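Local coordinates for SMI1/KNR4 family protein (PDB 2PAG) that is of unknown function but binds calcium ions and belongs to the SMI1/KNR4 (SUKH) family of alpha/beta proteins, at residues 6-11 with 47-52; 40-45 with 122-127; 55-60 with 91-96; 79-84 with 95-100. One frame throughout, in Å; residues are numbered along the deposited sequence.

Interaction 1. Residues 6-11 with 47-52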
loop_
_atom_site.group_PDB
_atom_site.type_symbol
_atom_site.label_atom_id
_atom_site.label_comp_id
_atom_site.label_asym_id
_atom_site.label_seq_id
_atom_site.Cartn_x
_atom_site.Cartn_y
_atom_site.Cartn_z
ATOM N N GLU A 6 5.354 15.085 3.691
ATOM C CA GLU A 6 5.756 16.224 2.860
ATOM C C GLU A 6 6.695 15.787 1.739
ATOM O O GLU A 6 6.542 16.212 0.590
ATOM C CB GLU A 6 6.443 17.297 3.723
ATOM C CG GLU A 6 7.129 18.424 2.929
ATOM C CD GLU A 6 7.836 19.450 3.822
ATOM O OE1 GLU A 6 8.311 19.084 4.918
ATOM O OE2 GLU A 6 7.931 20.624 3.422
ATOM N N GLN A 7 7.658 14.932 2.076
ATOM C CA GLN A 7 8.626 14.440 1.108
ATOM C C GLN A 7 7.918 13.757 -0.059
ATOM O O GLN A 7 8.233 14.002 -1.221
ATOM C CB GLN A 7 9.584 13.454 1.781
ATOM C CG GLN A 7 10.873 13.211 1.014
ATOM C CD GLN A 7 11.749 12.156 1.669
ATOM O OE1 GLN A 7 11.857 12.095 2.895
ATOM N NE2 GLN A 7 12.387 11.324 0.850
ATOM N N LEU A 8 6.957 12.895 0.250
ATOM C CA LEU A 8 6.223 12.196 -0.798
ATOM C C LEU A 8 5.356 13.140 -1.623
ATOM O O LEU A 8 5.379 13.099 -2.857
ATOM C CB LEU A 8 5.348 11.095 -0.195
ATOM C CG LEU A 8 6.022 9.758 0.104
ATOM C CD1 LEU A 8 5.059 8.881 0.888
ATOM C CD2 LEU A 8 6.435 9.085 -1.202
ATOM N N ARG A 9 4.600 13.995 -0.941
ATOM C CA ARG A 9 3.710 14.930 -1.617
ATOM C C ARG A 9 4.458 15.845 -2.576
ATOM O O ARG A 9 4.015 16.072 -3.699
ATOM C CB ARG A 9 2.963 15.789 -0.595
ATOM C CG ARG A 9 2.195 15.008 0.458
ATOM C CD ARG A 9 1.053 14.235 -0.136
ATOM N NE ARG A 9 0.196 15.064 -0.980
ATOM C CZ ARG A 9 -1.011 14.692 -1.394
ATOM N NH1 ARG A 9 -1.500 13.514 -1.030
ATOM N NH2 ARG A 9 -1.721 15.483 -2.191
ATOM N N GLU A 10 5.594 16.369 -2.131
ATOM C CA GLU A 10 6.376 17.275 -2.960
ATOM C C GLU A 10 7.157 16.564 -4.067
ATOM O O GLU A 10 7.589 17.197 -5.036
ATOM C CB GLU A 10 7.301 18.109 -2.062
ATOM C CG GLU A 10 6.512 19.064 -1.169
ATOM C CD GLU A 10 7.372 19.985 -0.313
ATOM O OE1 GLU A 10 8.606 20.021 -0.496
ATOM O OE2 GLU A 10 6.787 20.680 0.548
ATOM N N ALA A 11 7.319 15.249 -3.942
ATOM C CA ALA A 11 8.039 14.487 -4.955
ATOM C C ALA A 11 7.074 13.913 -5.984
ATOM O O ALA A 11 7.502 13.314 -6.978
ATOM C CB ALA A 11 8.831 13.359 -4.305
ATOM N N LEU A 47 -4.923 7.378 3.500
ATOM C CA LEU A 47 -5.653 8.642 3.588
ATOM C C LEU A 47 -4.812 9.887 3.346
ATOM O O LEU A 47 -5.363 10.973 3.151
ATOM C CB LEU A 47 -6.328 8.754 4.959
ATOM C CG LEU A 47 -7.452 7.760 5.254
ATOM C CD1 LEU A 47 -7.733 7.713 6.750
ATOM C CD2 LEU A 47 -8.701 8.158 4.472
ATOM N N THR A 48 -3.491 9.737 3.341
ATOM C CA THR A 48 -2.608 10.886 3.171
ATOM C C THR A 48 -1.693 10.922 1.953
ATOM O O THR A 48 -1.338 12.004 1.485
ATOM C CB THR A 48 -1.717 11.062 4.413
ATOM O OG1 THR A 48 -0.859 9.922 4.561
ATOM C CG2 THR A 48 -2.570 11.183 5.643
ATOM N N VAL A 49 -1.299 9.761 1.437
ATOM C CA VAL A 49 -0.391 9.752 0.293
ATOM C C VAL A 49 -0.692 8.770 -0.841
ATOM O O VAL A 49 0.115 8.641 -1.760
ATOM C CB VAL A 49 1.072 9.519 0.761
ATOM C CG1 VAL A 49 1.492 10.623 1.718
ATOM C CG2 VAL A 49 1.211 8.172 1.449
ATOM N N SER A 50 -1.846 8.099 -0.808
ATOM C CA SER A 50 -2.139 7.133 -1.867
ATOM C C SER A 50 -2.467 7.754 -3.226
ATOM O O SER A 50 -2.780 7.034 -4.181
ATOM C CB SER A 50 -3.239 6.139 -1.441
ATOM O OG SER A 50 -4.519 6.730 -1.292
ATOM N N ASP A 51 -2.397 9.081 -3.319
ATOM C CA ASP A 51 -2.631 9.751 -4.598
ATOM C C ASP A 51 -1.279 10.132 -5.201
ATOM O O ASP A 51 -1.205 10.768 -6.257
ATOM C CB ASP A 51 -3.499 11.002 -4.408
ATOM C CG ASP A 51 -2.839 12.051 -3.532
ATOM O OD1 ASP A 51 -2.092 11.675 -2.607
ATOM O OD2 ASP A 51 -3.085 13.261 -3.756
ATOM N N VAL A 52 -0.208 9.720 -4.533
ATOM C CA VAL A 52 1.145 10.024 -4.977
ATOM C C VAL A 52 1.736 9.041 -5.989
ATOM O O VAL A 52 1.561 7.812 -5.892
ATOM C CB VAL A 52 2.109 10.136 -3.760
ATOM C CG1 VAL A 52 3.545 10.293 -4.231
ATOM C CG2 VAL A 52 1.706 11.325 -2.895
#
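Arg-9, on the N-terminal helix 2-11, reaches across to the end of helix 40-49 and the type I beta turn from Val-49 to Val-52 that follows it, a join of two helices in the SMI1/KNR4 fold. Two kinds of interaction hold it. The polar one belongs wholly to the arginine. Its chain bends at chi2 (-66°) and chi3 (-51°), which folds the guanidinium over toward the turn. There NH1 donates to the carbonyl O of Thr-48 in a distinctly bent bond of 2.9 Å, from well off the carbonyl plane. A salt bridge to Asp-51 adds to this: NH1 faces OD1 at an unusually short, doubtful spacing, while NH2 makes a weak, bent bond to OD2 at 3.0 Å. The guanidinium and carboxylate planes stand 36° apart, so the groups meet askew. Arg-9 thus anchors helix 2-11 to Thr-48 and to the turn at Asp-51. The Thr-48 hydroxyl is engaged elsewhere, with the carbonyl of Glu-44.

The apolar part lies alongside. Leu-8 CD1 packs 4.0 Å from Val-49 CG2, the two side chains crossing at about a right angle, and Trp-132 of the C-terminal helix touches both Leu-8 and Val-52. The aliphatic part of the arginine contributes as well, since its CD sits 4.1 Å from Val-52 CG2. The other methyl of that valine, CG1, rests 3.6 Å from the carbonyl O of Leu-8.

Interaction 2. Residues 40-45 with 122-127; sequences FVFKEF and ESVWHW
Trp-125 lies across the 40-45 part of helix 40-49 and meets three of its residues with different parts of one indole. Its CG stands anti to the carbonyl carbon (chi1 -71°), which swings the ring from the start of helix 124-132 back over the neighbouring helix. At the pyrrole edge, NE1 donates to Glu-44 OE1 at 2.9 Å with an N-H...O angle of 158°. The oxygen lies in the ring plane, but the N-H reaches the carboxylate on its anti side and from outside its plane. Glu-44 is extended through chi1 and chi2, which carries the carboxylate out to this edge. Beside the bond, Val-41 CG1 presses to within 3.2 Å of indole CD1. The benzo part runs over the backbone instead, with CZ2 3.6 Å from Phe-45 CA, and Phe-45 CD1 sits over one face of the indole. The ring planes stand 57° apart, an oblique meeting.

Val-124 divides its methyls between two phenylalanines: CG1 is 3.4 Å from Phe-45 CD1, whereas CG2 lies 4.1 Å from Phe-42 CB. Ser-123, at the N-cap, accepts a weak capping bond from Trp-125 N, and its hydroxyl also hydrogen-bonds with His-126 ND1.

The chemistry is therefore mixed: apolar groups supply most of the interface, while one nearly straight N-H...O bond gives the indole nitrogen a carboxylate partner and probably helps, with the packing of Val-41 and Phe-45, to fix the ring's rotation.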
loop_
_atom_site.group_PDB
_atom_site.type_symbol
_atom_site.label_atom_id
_atom_site.label_comp_id
_atom_site.label_asym_id
_atom_site.label_seq_id
_atom_site.Cartn_x
_atom_site.Cartn_y
_atom_site.Cartn_z
ATOM N N PHE A 40 -4.191 0.739 11.521
ATOM C CA PHE A 40 -4.261 2.197 11.616
ATOM C C PHE A 40 -3.240 2.973 10.797
ATOM O O PHE A 40 -3.616 3.839 10.014
ATOM C CB PHE A 40 -4.150 2.680 13.073
ATOM C CG PHE A 40 -4.264 4.185 13.213
ATOM C CD1 PHE A 40 -5.509 4.793 13.350
ATOM C CD2 PHE A 40 -3.138 4.998 13.094
ATOM C CE1 PHE A 40 -5.632 6.182 13.358
ATOM C CE2 PHE A 40 -3.252 6.392 13.099
ATOM C CZ PHE A 40 -4.504 6.982 13.230
ATOM N N VAL A 41 -1.949 2.693 10.980
ATOM C CA VAL A 41 -0.938 3.439 10.239
ATOM C C VAL A 41 -1.063 3.227 8.734
ATOM O O VAL A 41 -0.861 4.156 7.962
ATOM C CB VAL A 41 0.489 3.113 10.731
ATOM C CG1 VAL A 41 1.514 3.904 9.939
ATOM C CG2 VAL A 41 0.615 3.479 12.204
ATOM N N PHE A 42 -1.407 2.010 8.318
ATOM C CA PHE A 42 -1.610 1.716 6.902
ATOM C C PHE A 42 -2.792 2.575 6.408
ATOM O O PHE A 42 -2.742 3.157 5.325
ATOM C CB PHE A 42 -1.909 0.215 6.747
ATOM C CG PHE A 42 -1.938 -0.281 5.322
ATOM C CD1 PHE A 42 -1.753 0.574 4.242
ATOM C CD2 PHE A 42 -2.158 -1.633 5.075
ATOM C CE1 PHE A 42 -1.791 0.082 2.929
ATOM C CE2 PHE A 42 -2.197 -2.133 3.782
ATOM C CZ PHE A 42 -2.013 -1.273 2.702
ATOM N N LYS A 43 -3.845 2.667 7.216
ATOM C CA LYS A 43 -5.008 3.469 6.852
ATOM C C LYS A 43 -4.595 4.934 6.720
ATOM O O LYS A 43 -5.065 5.647 5.836
ATOM C CB LYS A 43 -6.087 3.316 7.921
ATOM C CG LYS A 43 -7.416 3.937 7.572
ATOM C CD LYS A 43 -8.537 3.304 8.389
ATOM C CE LYS A 43 -8.283 3.424 9.888
ATOM N NZ LYS A 43 -9.365 2.783 10.688
ATOM N N GLU A 44 -3.714 5.375 7.612
ATOM C CA GLU A 44 -3.215 6.745 7.596
ATOM C C GLU A 44 -2.463 6.996 6.290
ATOM O O GLU A 44 -2.609 8.042 5.665
ATOM C CB GLU A 44 -2.298 6.961 8.798
ATOM C CG GLU A 44 -1.747 8.356 8.938
ATOM C CD GLU A 44 -0.965 8.500 10.216
ATOM O OE1 GLU A 44 0.025 7.757 10.381
ATOM O OE2 GLU A 44 -1.347 9.343 11.057
ATOM N N PHE A 45 -1.664 6.017 5.879
ATOM C CA PHE A 45 -0.913 6.105 4.636
ATOM C C PHE A 45 -1.903 6.270 3.471
ATOM O O PHE A 45 -1.772 7.167 2.634
ATOM C CB PHE A 45 -0.094 4.820 4.476
ATOM C CG PHE A 45 0.537 4.647 3.127
ATOM C CD1 PHE A 45 1.836 5.093 2.890
ATOM C CD2 PHE A 45 -0.146 3.991 2.108
ATOM C CE1 PHE A 45 2.450 4.880 1.657
ATOM C CE2 PHE A 45 0.460 3.771 0.862
ATOM C CZ PHE A 45 1.761 4.218 0.641
ATOM N N GLU A 122 9.517 -1.541 10.378
ATOM C CA GLU A 122 8.711 -1.314 11.574
ATOM C C GLU A 122 7.314 -0.763 11.344
ATOM O O GLU A 122 6.420 -1.002 12.152
ATOM C CB GLU A 122 9.444 -0.387 12.550
ATOM C CG GLU A 122 10.707 -0.967 13.178
ATOM C CD GLU A 122 11.797 -1.258 12.170
ATOM O OE1 GLU A 122 11.942 -0.482 11.200
ATOM O OE2 GLU A 122 12.525 -2.262 12.360
ATOM N N SER A 123 7.134 -0.019 10.259
ATOM C CA SER A 123 5.838 0.570 9.937
ATOM C C SER A 123 5.764 0.900 8.458
ATOM O O SER A 123 6.781 0.887 7.747
ATOM C CB SER A 123 5.618 1.862 10.729
ATOM O OG SER A 123 6.357 2.932 10.151
ATOM N N VAL A 124 4.551 1.205 8.000
ATOM C CA VAL A 124 4.338 1.564 6.608
ATOM C C VAL A 124 5.110 2.839 6.283
ATOM O O VAL A 124 5.533 3.048 5.145
ATOM C CB VAL A 124 2.839 1.778 6.322
ATOM C CG1 VAL A 124 2.653 2.501 5.011
ATOM C CG2 VAL A 124 2.124 0.434 6.304
ATOM N N TRP A 125 5.296 3.697 7.284
ATOM C CA TRP A 125 6.037 4.927 7.051
ATOM C C TRP A 125 7.539 4.649 6.901
ATOM O O TRP A 125 8.229 5.348 6.155
ATOM C CB TRP A 125 5.747 5.935 8.166
ATOM C CG TRP A 125 4.340 6.477 8.068
ATOM C CD1 TRP A 125 3.359 6.403 9.016
ATOM C CD2 TRP A 125 3.756 7.150 6.940
ATOM N NE1 TRP A 125 2.201 6.985 8.551
ATOM C CE2 TRP A 125 2.418 7.451 7.279
ATOM C CE3 TRP A 125 4.234 7.527 5.680
ATOM C CZ2 TRP A 125 1.552 8.114 6.399
ATOM C CZ3 TRP A 125 3.373 8.185 4.802
ATOM C CH2 TRP A 125 2.046 8.471 5.171
ATOM N N HIS A 126 8.048 3.631 7.594
ATOM C CA HIS A 126 9.460 3.268 7.446
ATOM C C HIS A 126 9.634 2.749 6.027
ATOM O O HIS A 126 10.625 3.036 5.353
ATOM C CB HIS A 126 9.859 2.155 8.417
ATOM C CG HIS A 126 10.060 2.617 9.821
ATOM N ND1 HIS A 126 9.013 2.879 10.678
ATOM C CD2 HIS A 126 11.193 2.869 10.521
ATOM C CE1 HIS A 126 9.491 3.270 11.846
ATOM N NE2 HIS A 126 10.812 3.271 11.777
ATOM N N TRP A 127 8.657 1.969 5.581
ATOM C CA TRP A 127 8.690 1.418 4.237
ATOM C C TRP A 127 8.615 2.539 3.196
ATOM O O TRP A 127 9.335 2.520 2.200
ATOM C CB TRP A 127 7.519 0.457 4.034
ATOM C CG TRP A 127 7.470 -0.109 2.653
ATOM C CD1 TRP A 127 8.191 -1.165 2.169
ATOM C CD2 TRP A 127 6.738 0.419 1.541
ATOM N NE1 TRP A 127 7.958 -1.321 0.820
ATOM C CE2 TRP A 127 7.068 -0.362 0.412
ATOM C CE3 TRP A 127 5.836 1.482 1.389
ATOM C CZ2 TRP A 127 6.527 -0.112 -0.855
ATOM C CZ3 TRP A 127 5.303 1.730 0.132
ATOM C CH2 TRP A 127 5.650 0.934 -0.975
#

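Interaction 3. Residues 55-60 with 91-96; sequences GSLEPV and CQDGED
Cys-91 lays its sulfur over the backbone at Pro-59. With SG anti to the backbone N (chi1 -174°), the thiol points along the 55-60 segment and comes within 3.8 Å of Pro-59 CA and 3.9 Å of Leu-57 CB. Trp-127 of helix 124-132 touches both Cys-91 and Pro-59. Further along, Leu-57 CD2 reaches Asp-93, 3.9 Å from OD1, the two side chains meeting at a slant.

The polar link between the two backbones is made through water. One molecule donates to Glu-58 O at 2.8 Å and accepts from Gln-92 N; a second accepts from Glu-58 N and donates to Gln-92 O, also at 2.8 Å. The antiparallel segments are close at Pro-59 and Cys-91, with CA atoms 4.2 Å apart, and splay toward Leu-57 and Asp-93, where the CA spacing is 7.0 Å; the waters bridge the residues in between.

The irregular 55-60 segment thus flanks the sheet's outer strand 88-93. On the strand side, the Gln-92 amide donates to Gly-94 O at 2.9 Å, in the carbonyl plane and nearly straight (165°), bracing the type II' turn from Asp-93 to Asp-96. That turn, joining strands 88-93 and 96-100, is the characteristic two-residue connection of a beta hairpin.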
loop_
_atom_site.group_PDB
_atom_site.type_symbol
_atom_site.label_atom_id
_atom_site.label_comp_id
_atom_site.label_asym_id
_atom_site.label_seq_id
_atom_site.Cartn_x
_atom_site.Cartn_y
_atom_site.Cartn_z
ATOM N N GLY A 55 8.869 7.299 -8.254
ATOM C CA GLY A 55 9.817 6.216 -8.440
ATOM C C GLY A 55 9.403 5.040 -9.296
ATOM O O GLY A 55 8.652 5.188 -10.262
ATOM N N SER A 56 9.903 3.862 -8.924
ATOM C CA SER A 56 9.635 2.629 -9.659
ATOM C C SER A 56 8.644 1.692 -8.978
ATOM O O SER A 56 8.529 0.528 -9.364
ATOM C CB SER A 56 10.944 1.868 -9.894
ATOM O OG SER A 56 11.534 1.472 -8.664
ATOM N N LEU A 57 7.949 2.185 -7.959
ATOM C CA LEU A 57 6.961 1.379 -7.245
ATOM C C LEU A 57 5.618 2.092 -7.238
ATOM O O LEU A 57 5.553 3.310 -7.104
ATOM C CB LEU A 57 7.412 1.122 -5.804
ATOM C CG LEU A 57 8.605 0.175 -5.622
ATOM C CD1 LEU A 57 9.054 0.181 -4.180
ATOM C CD2 LEU A 57 8.221 -1.227 -6.049
ATOM N N GLU A 58 4.547 1.320 -7.401
ATOM C CA GLU A 58 3.199 1.867 -7.395
ATOM C C GLU A 58 2.416 1.171 -6.287
ATOM O O GLU A 58 1.865 0.085 -6.479
ATOM C CB GLU A 58 2.510 1.621 -8.732
ATOM C CG GLU A 58 3.122 2.345 -9.903
ATOM C CD GLU A 58 2.387 2.034 -11.189
ATOM O OE1 GLU A 58 2.571 0.921 -11.718
ATOM O OE2 GLU A 58 1.610 2.892 -11.656
ATOM N N PRO A 59 2.360 1.790 -5.103
ATOM C CA PRO A 59 1.629 1.179 -3.995
ATOM C C PRO A 59 0.129 1.049 -4.258
ATOM O O PRO A 59 -0.413 1.623 -5.208
ATOM C CB PRO A 59 1.936 2.111 -2.821
ATOM C CG PRO A 59 3.228 2.770 -3.221
ATOM C CD PRO A 59 3.003 3.040 -4.675
ATOM N N VAL A 60 -0.539 0.292 -3.399
ATOM C CA VAL A 60 -1.966 0.080 -3.551
ATOM C C VAL A 60 -2.795 1.346 -3.373
ATOM O O VAL A 60 -2.392 2.305 -2.687
ATOM C CB VAL A 60 -2.487 -0.998 -2.574
ATOM C CG1 VAL A 60 -1.801 -2.332 -2.855
ATOM C CG2 VAL A 60 -2.259 -0.565 -1.134
ATOM N N CYS A 91 2.170 -3.002 -1.470
ATOM C CA CYS A 91 2.790 -2.714 -2.755
ATOM C C CYS A 91 3.326 -3.933 -3.482
ATOM O O CYS A 91 4.118 -4.696 -2.942
ATOM C CB CYS A 91 3.917 -1.693 -2.578
ATOM S SG CYS A 91 4.657 -1.117 -4.129
ATOM N N GLN A 92 2.881 -4.101 -4.722
ATOM C CA GLN A 92 3.352 -5.205 -5.547
ATOM C C GLN A 92 4.727 -4.837 -6.119
ATOM O O GLN A 92 5.011 -3.665 -6.377
ATOM C CB GLN A 92 2.372 -5.445 -6.695
ATOM C CG GLN A 92 2.679 -6.685 -7.521
ATOM C CD GLN A 92 1.782 -6.807 -8.737
ATOM O OE1 GLN A 92 0.651 -6.312 -8.742
ATOM N NE2 GLN A 92 2.277 -7.486 -9.777
ATOM N N ASP A 93 5.588 -5.830 -6.296
ATOM C CA ASP A 93 6.912 -5.599 -6.877
ATOM C C ASP A 93 7.214 -6.841 -7.699
ATOM O O ASP A 93 7.848 -7.776 -7.217
ATOM C CB ASP A 93 7.974 -5.406 -5.790
ATOM C CG ASP A 93 9.334 -5.010 -6.362
ATOM O OD1 ASP A 93 9.393 -4.600 -7.544
ATOM O OD2 ASP A 93 10.343 -5.094 -5.623
ATOM N N GLY A 94 6.739 -6.842 -8.941
ATOM C CA GLY A 94 6.930 -7.998 -9.798
ATOM C C GLY A 94 5.980 -9.073 -9.303
ATOM O O GLY A 94 4.763 -8.868 -9.275
ATOM N N GLU A 95 6.529 -10.219 -8.908
ATOM C CA GLU A 95 5.724 -11.315 -8.386
ATOM C C GLU A 95 5.805 -11.334 -6.861
ATOM O O GLU A 95 5.228 -12.205 -6.212
ATOM C CB GLU A 95 6.203 -12.660 -8.946
ATOM C CG GLU A 95 7.708 -12.832 -8.957
ATOM C CD GLU A 95 8.134 -14.273 -9.196
ATOM O OE1 GLU A 95 7.354 -15.034 -9.808
ATOM O OE2 GLU A 95 9.253 -14.637 -8.776
ATOM N N ASP A 96 6.526 -10.369 -6.293
ATOM C CA ASP A 96 6.656 -10.283 -4.843
ATOM C C ASP A 96 5.707 -9.222 -4.319
ATOM O O ASP A 96 5.204 -8.396 -5.080
ATOM C CB ASP A 96 8.086 -9.934 -4.433
ATOM C CG ASP A 96 9.081 -11.031 -4.766
ATOM O OD1 ASP A 96 8.666 -12.201 -4.936
ATOM O OD2 ASP A 96 10.286 -10.715 -4.839
HETATM O O HOH W 1 0.787 -2.422 -5.769
HETATM O O HOH W 2 4.699 -1.456 -8.006
#

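Interaction 4. Residues 79-84 with 95-100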
loop_
_atom_site.group_PDB
_atom_site.type_symbol
_atom_site.label_atom_id
_atom_site.label_comp_id
_atom_site.label_asym_id
_atom_site.label_seq_id
_atom_site.Cartn_x
_atom_site.Cartn_y
_atom_site.Cartn_z
ATOM N N TRP A 79 -3.300 -13.169 -2.516
ATOM C CA TRP A 79 -3.736 -14.281 -1.689
ATOM C C TRP A 79 -3.848 -15.560 -2.512
ATOM O O TRP A 79 -3.551 -16.645 -2.015
ATOM C CB TRP A 79 -5.067 -13.946 -1.002
ATOM C CG TRP A 79 -4.932 -12.853 0.018
ATOM C CD1 TRP A 79 -3.832 -12.574 0.781
ATOM C CD2 TRP A 79 -5.942 -11.920 0.415
ATOM N NE1 TRP A 79 -4.097 -11.523 1.633
ATOM C CE2 TRP A 79 -5.385 -11.103 1.429
ATOM C CE3 TRP A 79 -7.264 -11.694 0.016
ATOM C CZ2 TRP A 79 -6.109 -10.077 2.049
ATOM C CZ3 TRP A 79 -7.984 -10.673 0.632
ATOM C CH2 TRP A 79 -7.404 -9.878 1.638
ATOM N N ASP A 80 -4.269 -15.439 -3.768
ATOM C CA ASP A 80 -4.371 -16.617 -4.624
ATOM C C ASP A 80 -2.979 -17.117 -4.985
ATOM O O ASP A 80 -2.787 -18.311 -5.222
ATOM C CB ASP A 80 -5.146 -16.311 -5.916
ATOM C CG ASP A 80 -6.645 -16.508 -5.764
ATOM O OD1 ASP A 80 -7.059 -17.314 -4.901
ATOM O OD2 ASP A 80 -7.410 -15.872 -6.522
ATOM N N LEU A 81 -2.010 -16.201 -5.022
ATOM C CA LEU A 81 -0.634 -16.550 -5.362
ATOM C C LEU A 81 0.105 -17.189 -4.188
ATOM O O LEU A 81 1.160 -17.799 -4.373
ATOM C CB LEU A 81 0.124 -15.306 -5.841
ATOM C CG LEU A 81 1.536 -15.516 -6.394
ATOM C CD1 LEU A 81 1.465 -16.382 -7.645
ATOM C CD2 LEU A 81 2.180 -14.174 -6.720
ATOM N N GLY A 82 -0.442 -17.050 -2.981
ATOM C CA GLY A 82 0.202 -17.643 -1.819
ATOM C C GLY A 82 0.409 -16.747 -0.607
ATOM O O GLY A 82 0.772 -17.224 0.469
ATOM N N VAL A 83 0.195 -15.449 -0.760
ATOM C CA VAL A 83 0.368 -14.544 0.370
ATOM C C VAL A 83 -0.657 -14.882 1.448
ATOM O O VAL A 83 -1.850 -15.003 1.162
ATOM C CB VAL A 83 0.170 -13.072 -0.050
ATOM C CG1 VAL A 83 0.246 -12.165 1.173
ATOM C CG2 VAL A 83 1.230 -12.678 -1.061
ATOM N N PRO A 84 -0.205 -15.065 2.700
ATOM C CA PRO A 84 -1.129 -15.384 3.793
ATOM C C PRO A 84 -2.278 -14.371 3.847
ATOM O O PRO A 84 -2.044 -13.169 3.747
ATOM C CB PRO A 84 -0.233 -15.306 5.027
ATOM C CG PRO A 84 1.090 -15.768 4.499
ATOM C CD PRO A 84 1.193 -15.056 3.175
ATOM N N GLU A 95 6.529 -10.219 -8.908
ATOM C CA GLU A 95 5.724 -11.315 -8.386
ATOM C C GLU A 95 5.805 -11.334 -6.861
ATOM O O GLU A 95 5.228 -12.205 -6.212
ATOM C CB GLU A 95 6.203 -12.660 -8.946
ATOM C CG GLU A 95 7.708 -12.832 -8.957
ATOM C CD GLU A 95 8.134 -14.273 -9.196
ATOM O OE1 GLU A 95 7.354 -15.034 -9.808
ATOM O OE2 GLU A 95 9.253 -14.637 -8.776
ATOM N N ASP A 96 6.526 -10.369 -6.293
ATOM C CA ASP A 96 6.656 -10.283 -4.843
ATOM C C ASP A 96 5.707 -9.222 -4.319
ATOM O O ASP A 96 5.204 -8.396 -5.080
ATOM C CB ASP A 96 8.086 -9.934 -4.433
ATOM C CG ASP A 96 9.081 -11.031 -4.766
ATOM O OD1 ASP A 96 8.666 -12.201 -4.936
ATOM O OD2 ASP A 96 10.286 -10.715 -4.839
ATOM N N TYR A 97 5.472 -9.232 -3.012
ATOM C CA TYR A 97 4.555 -8.268 -2.409
ATOM C C TYR A 97 4.994 -7.758 -1.053
ATOM O O TYR A 97 5.341 -8.540 -0.172
ATOM C CB TYR A 97 3.174 -8.897 -2.199
ATOM C CG TYR A 97 2.392 -9.180 -3.450
ATOM C CD1 TYR A 97 1.549 -8.219 -4.000
ATOM C CD2 TYR A 97 2.493 -10.416 -4.084
ATOM C CE1 TYR A 97 0.820 -8.477 -5.150
ATOM C CE2 TYR A 97 1.772 -10.686 -5.239
ATOM C CZ TYR A 97 0.937 -9.712 -5.765
ATOM O OH TYR A 97 0.218 -9.965 -6.905
ATOM N N TYR A 98 4.973 -6.441 -0.887
ATOM C CA TYR A 98 5.266 -5.860 0.418
ATOM C C TYR A 98 3.873 -5.921 1.045
ATOM O O TYR A 98 2.902 -5.440 0.457
ATOM C CB TYR A 98 5.749 -4.415 0.270
ATOM C CG TYR A 98 7.150 -4.306 -0.293
ATOM C CD1 TYR A 98 8.264 -4.523 0.515
ATOM C CD2 TYR A 98 7.360 -3.979 -1.632
ATOM C CE1 TYR A 98 9.563 -4.415 0.008
ATOM C CE2 TYR A 98 8.661 -3.868 -2.152
ATOM C CZ TYR A 98 9.750 -4.085 -1.322
ATOM O OH TYR A 98 11.026 -3.955 -1.823
ATOM N N CYS A 99 3.767 -6.557 2.209
ATOM C CA CYS A 99 2.479 -6.717 2.883
ATOM C C CYS A 99 2.544 -6.253 4.319
ATOM O O CYS A 99 3.612 -6.254 4.933
ATOM C CB CYS A 99 2.053 -8.183 2.871
ATOM S SG CYS A 99 2.100 -8.974 1.253
ATOM N N VAL A 100 1.384 -5.915 4.868
ATOM C CA VAL A 100 1.308 -5.412 6.228
ATOM C C VAL A 100 0.610 -6.360 7.193
ATOM O O VAL A 100 -0.490 -6.863 6.920
ATOM C CB VAL A 100 0.590 -4.059 6.243
ATOM C CG1 VAL A 100 0.746 -3.394 7.599
ATOM C CG2 VAL A 100 1.164 -3.170 5.144
#
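Leu-81 has CG anti to its amide nitrogen (chi1 -173°), and Tyr-97 takes the other course, its CG anti to the carbonyl carbon (chi1 -70°); together these settings bring a leucine methyl to the rim of the phenol ring. The contact packs the C-terminal end of helix 71-81 and the loop after it against strand 96-100 of the four-stranded antiparallel sheet in this alpha/beta fold.

Leu-81 CD2 lies in the plane of the tyrosine ring, at its edge, 3.8 Å from CE2. The same methyl also approaches the backbone, where Glu-95 O is 3.7 Å away, so one branch of the leucine fills the corner between ring and turn. Val-83 works with both of its methyls. CG2 comes to Tyr-97 CD2 at 4.0 Å, the two side chains crossing at about a right angle, while CG1 turns to the next residue on this side of the strand. The alternation follows from the strand itself: Tyr-97 and Cys-99 project toward the helix end, and Tyr-98 between them goes to the other side of the sheet, where its ring meets that of Trp-127.

Gly-82, the first residue past the helix, has a positive phi of 130°, which lets the chain turn sharply and set Val-83 toward the strand. Trp-109 on the adjacent strand 106-109 touches both Leu-81 and Val-83, extending the apolar patch beyond this strand. All the contacts between the segments are apolar or van der Waals in kind, down to Val-83 CG1 resting 3.7 Å from Cys-99 SG.

In the fold
Along the chain, interaction 1 closes before interactions 3 and 4 open, while interaction 2 spans both of these, joining helix 40-49 to the late helix 124-132. Interactions 1 and 2 share helix 40-49 and lie about 13 Å apart between centres, meeting where Thr-48 and Val-49 touch Trp-125. Interactions 3 and 4, about 11 Å apart between centres, share Glu-95 and Asp-96 and reach neighbouring strands of the sheet. Trp-127 links interactions 2, 3 and 4 by touching Cys-91, Pro-59 and Tyr-98. Interactions 1 and 4 stand farthest apart, about 24 Å between centres. Helices 2-11, 40-49 and 124-132 thus gather near the sheet while helix 71-81 packs on strand 96-100, making one compact domain from distant parts of the chain.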